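CRISPR/cas2 protein (Pyrococcus horikoshii OT3, PDB 6K2E) probably acts in CRISPR adaptation, as Cas2 proteins do with Cas1 when new spacers are integrated, and may bind RNA. Local coordinates at residues R16-R19 / V20-L24; L40-A43 / Q44-L48. All coordinates share one frame; numbering follows the deposited sequence.

Contact 1: residues R16-R19 / V20-L24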
# COMPACT_ATOMS: atom_id res chain seq x y z
N ARG A 16 11.00 6.13 -14.88
CA ARG A 16 9.71 5.56 -15.21
C ARG A 16 8.57 6.01 -14.31
O ARG A 16 7.44 5.56 -14.51
CB ARG A 16 9.78 4.04 -15.17
CG ARG A 16 10.58 3.44 -16.28
CD ARG A 16 11.19 2.13 -15.88
NE ARG A 16 12.59 2.09 -16.25
CZ ARG A 16 13.50 1.38 -15.60
NH1 ARG A 16 13.13 0.68 -14.54
NH2 ARG A 16 14.77 1.38 -16.00
N VAL A 17 8.83 6.94 -13.37
CA VAL A 17 7.83 7.29 -12.34
C VAL A 17 6.65 8.02 -12.96
O VAL A 17 5.50 7.81 -12.56
CB VAL A 17 8.50 8.12 -11.22
CG1 VAL A 17 7.54 9.10 -10.50
CG2 VAL A 17 9.13 7.20 -10.22
N ASN A 18 6.89 8.81 -14.00
CA ASN A 18 5.78 9.54 -14.58
C ASN A 18 4.89 8.67 -15.45
O ASN A 18 3.67 8.85 -15.45
CB ASN A 18 6.32 10.69 -15.41
CG ASN A 18 5.41 11.86 -15.36
OD1 ASN A 18 4.82 12.25 -16.37
ND2 ASN A 18 5.25 12.43 -14.16
N ARG A 19 5.47 7.66 -16.10
CA ARG A 19 4.66 6.78 -16.91
C ARG A 19 3.79 5.87 -16.05
O ARG A 19 2.62 5.68 -16.36
CB ARG A 19 5.55 5.91 -17.80
CG ARG A 19 6.46 6.66 -18.74
CD ARG A 19 7.38 5.71 -19.49
NE ARG A 19 6.59 4.87 -20.40
CZ ARG A 19 6.95 3.66 -20.82
NH1 ARG A 19 8.12 3.12 -20.44
NH2 ARG A 19 6.15 3.00 -21.65
N VAL A 20 4.30 5.45 -14.88
CA VAL A 20 3.51 4.63 -13.98
C VAL A 20 2.41 5.46 -13.32
O VAL A 20 1.26 5.02 -13.23
CB VAL A 20 4.43 3.95 -12.94
CG1 VAL A 20 3.64 3.32 -11.81
CG2 VAL A 20 5.25 2.87 -13.58
N HIS A 21 2.72 6.70 -12.94
CA HIS A 21 1.75 7.55 -12.26
C HIS A 21 0.62 8.01 -13.18
O HIS A 21 -0.55 8.00 -12.77
CB HIS A 21 2.46 8.76 -11.64
CG HIS A 21 1.57 9.65 -10.82
ND1 HIS A 21 0.89 10.73 -11.35
CD2 HIS A 21 1.26 9.61 -9.50
CE1 HIS A 21 0.19 11.32 -10.39
NE2 HIS A 21 0.39 10.66 -9.26
N LYS A 22 0.93 8.36 -14.43
CA LYS A 22 -0.10 8.81 -15.37
C LYS A 22 -1.02 7.66 -15.75
O LYS A 22 -2.25 7.84 -15.82
CB LYS A 22 0.54 9.42 -16.63
CG LYS A 22 1.03 10.85 -16.45
CD LYS A 22 1.36 11.51 -17.79
CE LYS A 22 1.89 12.94 -17.60
NZ LYS A 22 1.15 13.71 -16.55
N LEU A 23 -0.45 6.47 -15.91
CA LEU A 23 -1.22 5.27 -16.22
C LEU A 23 -2.16 4.91 -15.08
O LEU A 23 -3.35 4.63 -15.32
CB LEU A 23 -0.26 4.13 -16.54
CG LEU A 23 -0.89 2.76 -16.72
CD1 LEU A 23 -1.86 2.77 -17.90
CD2 LEU A 23 0.17 1.66 -16.86
N LEU A 24 -1.67 4.97 -13.82
CA LEU A 24 -2.53 4.68 -12.68
C LEU A 24 -3.59 5.74 -12.45
O LEU A 24 -4.62 5.43 -11.84
CB LEU A 24 -1.69 4.50 -11.43
CG LEU A 24 -0.91 3.19 -11.31
CD1 LEU A 24 0.17 3.24 -10.23
CD2 LEU A 24 -1.87 2.04 -11.07
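Four consecutive i to i+4 backbone hydrogen bonds join residues 16-19 to residues 20-24, which is the evidence that helix 17-27 is continuous across Arg19 and Val20. Val20 N donates to Arg16 O at 3.2 Å. His21 N reaches Val17 O at 3.0 Å, and Lys22 N reaches Asn18 O, also at 3.0 Å. Leu23 N to Arg19 O, 3.2 Å, completes the turn.

The side chains meet one helical turn apart. The aliphatic chain of Lys22 starts with CG beside its own backbone N (chi1 -79°), runs extended to CE and bends at chi4, so that the Lys22 and Asn18 side chains cross at a slant. Both the CE and the NZ of Lys22 lie near Asn18 OD1, NZ at 4.0 Å from it, and the pair is one of proximity with no hydrogen bond assigned. On another side of the helix, Val20 lays CG2 3.6 Å from Arg16 O. The Arg16 guanidinium is held elsewhere, by salt bridges to Glu58 and Asp60. His21 turns its ring to edge-to-face contacts with Trp30 and Phe36, and Val20 packs on Tyr10 and Ile55.

This is the first part of helix 17-27, an amphipathic helix whose buried valine and leucines face sheet and neighbouring helix, as in the ferredoxin-like fold of Cas2 proteins.

Contact 2: residues L40-A43 / Q44-L48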
# COMPACT_ATOMS: atom_id res chain seq x y z
N LEU A 40 -12.47 -1.30 -9.72
CA LEU A 40 -12.11 -1.68 -11.07
C LEU A 40 -12.90 -2.92 -11.45
O LEU A 40 -13.10 -3.81 -10.63
CB LEU A 40 -10.62 -1.97 -11.19
CG LEU A 40 -9.67 -0.80 -11.36
CD1 LEU A 40 -8.27 -1.37 -11.59
CD2 LEU A 40 -10.11 0.09 -12.50
N SER A 41 -13.31 -2.99 -12.71
CA SER A 41 -13.85 -4.23 -13.21
C SER A 41 -12.71 -5.18 -13.49
O SER A 41 -11.53 -4.82 -13.44
CB SER A 41 -14.65 -3.98 -14.48
OG SER A 41 -13.78 -3.98 -15.60
N LYS A 42 -13.04 -6.41 -13.88
CA LYS A 42 -11.99 -7.40 -14.05
C LYS A 42 -11.28 -7.21 -15.38
O LYS A 42 -10.07 -7.43 -15.46
CB LYS A 42 -12.60 -8.79 -13.96
CG LYS A 42 -11.64 -9.87 -13.59
CD LYS A 42 -12.22 -10.80 -12.56
CE LYS A 42 -13.65 -11.25 -12.84
NZ LYS A 42 -14.39 -11.58 -11.57
N ALA A 43 -12.00 -6.75 -16.40
CA ALA A 43 -11.35 -6.40 -17.66
C ALA A 43 -10.48 -5.18 -17.49
O ALA A 43 -9.40 -5.09 -18.11
CB ALA A 43 -12.40 -6.16 -18.75
N GLN A 44 -10.89 -4.25 -16.64
CA GLN A 44 -10.09 -3.05 -16.44
C GLN A 44 -8.86 -3.35 -15.59
O GLN A 44 -7.79 -2.79 -15.88
CB GLN A 44 -10.96 -1.95 -15.81
CG GLN A 44 -11.80 -1.18 -16.83
CD GLN A 44 -12.80 -0.22 -16.19
OE1 GLN A 44 -12.52 0.37 -15.15
NE2 GLN A 44 -13.96 -0.04 -16.83
N LEU A 45 -8.97 -4.26 -14.61
CA LEU A 45 -7.80 -4.64 -13.81
C LEU A 45 -6.77 -5.39 -14.66
O LEU A 45 -5.57 -5.14 -14.54
CB LEU A 45 -8.22 -5.50 -12.61
CG LEU A 45 -7.09 -6.02 -11.69
CD1 LEU A 45 -6.15 -4.90 -11.23
CD2 LEU A 45 -7.59 -6.81 -10.49
N TYR A 46 -7.23 -6.26 -15.55
CA TYR A 46 -6.32 -6.95 -16.46
C TYR A 46 -5.71 -5.99 -17.48
O TYR A 46 -4.57 -6.21 -17.92
CB TYR A 46 -7.03 -8.09 -17.17
CG TYR A 46 -7.00 -9.41 -16.41
CD1 TYR A 46 -5.88 -10.22 -16.44
CD2 TYR A 46 -8.11 -9.85 -15.68
CE1 TYR A 46 -5.85 -11.43 -15.75
CE2 TYR A 46 -8.10 -11.05 -15.00
CZ TYR A 46 -6.98 -11.84 -15.03
OH TYR A 46 -6.97 -13.04 -14.34
N GLU A 47 -6.44 -4.93 -17.87
CA GLU A 47 -5.86 -3.97 -18.82
C GLU A 47 -4.77 -3.13 -18.17
O GLU A 47 -3.71 -2.91 -18.77
CB GLU A 47 -6.97 -3.08 -19.39
CG GLU A 47 -6.58 -2.27 -20.64
CD GLU A 47 -7.71 -1.34 -21.11
OE1 GLU A 47 -8.13 -0.47 -20.32
OE2 GLU A 47 -8.21 -1.50 -22.25
N LEU A 48 -5.01 -2.70 -16.92
CA LEU A 48 -4.04 -1.93 -16.16
C LEU A 48 -2.78 -2.73 -15.91
O LEU A 48 -1.67 -2.20 -16.06
CB LEU A 48 -4.67 -1.51 -14.84
CG LEU A 48 -3.73 -0.90 -13.82
CD1 LEU A 48 -3.13 0.41 -14.34
CD2 LEU A 48 -4.48 -0.68 -12.54
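The Ser41 hydroxyl is brought to Gln44 N by chi1 of 85°, which sets OG between its own backbone N and carbonyl carbon. From there OG accepts from Gln44 N at 3.1 Å with an N-H...O angle of 156°, an N-cap on the first turn of helix 42-55. Gln44 runs past the cap, its CG beside its own backbone N (chi1 -82°), and the extended amide end passes across Leu40, bringing OE1 to 3.6 Å from Leu40 CD2. Without the hydroxyl, as with an alanine here, Gln44 N is likely to lose its capping acceptor and the first turn to be less firmly fixed.

Regular helical bonding begins with Leu45 N to Ser41 O at 2.9 Å, followed by Tyr46 N to Lys42 O and Glu47 N to Ala43 O. Lys42 and Tyr46 run alongside each other in the same direction, with Lys42 CG 4.0 Å from Tyr46 CE2. Lys42 O also sits at the ring edge of Tyr46, in its plane.

Next to the cap, Leu40 CD1 meets Leu45 CD1 at 4.1 Å and Leu48 CD2 at 4.0 Å, the Leu40 and Leu48 side chains crossing at about a right angle. The strand-to-helix turn rests against strand 3-11, Leu40 on Val6 and both Lys42 and Leu45 on Met4, with Leu45 reaching Ile64 and Ile66 of strand 61-67 and Leu48 packing on Leu23, Leu24 and Tyr27 of helix 17-27.

In the fold
Contact 1 closes before contact 2 opens, and their centres lie about 17 Å apart. Contact 1 sits near the start of helix 17-27; contact 2 spans the passage from strand 35-41 into helix 42-55. Both helices lie against the antiparallel sheet of strands 29-32, 35-41, 3-11 and 61-67. The contacts meet directly through leucines: Leu48 CD1 is 3.9 Å from Leu24 CD2 and 4.0 Å from Leu23 CG. Such packing joins helix to helix on the helix-bearing face of the sheet. Strand 3-11, helix 17-27, strands 29-32 and 35-41, helix 42-55 and strand 61-67 follow a β-α-β-β-α-β plan, consistent with the ferredoxin-like fold of the Cas2 family.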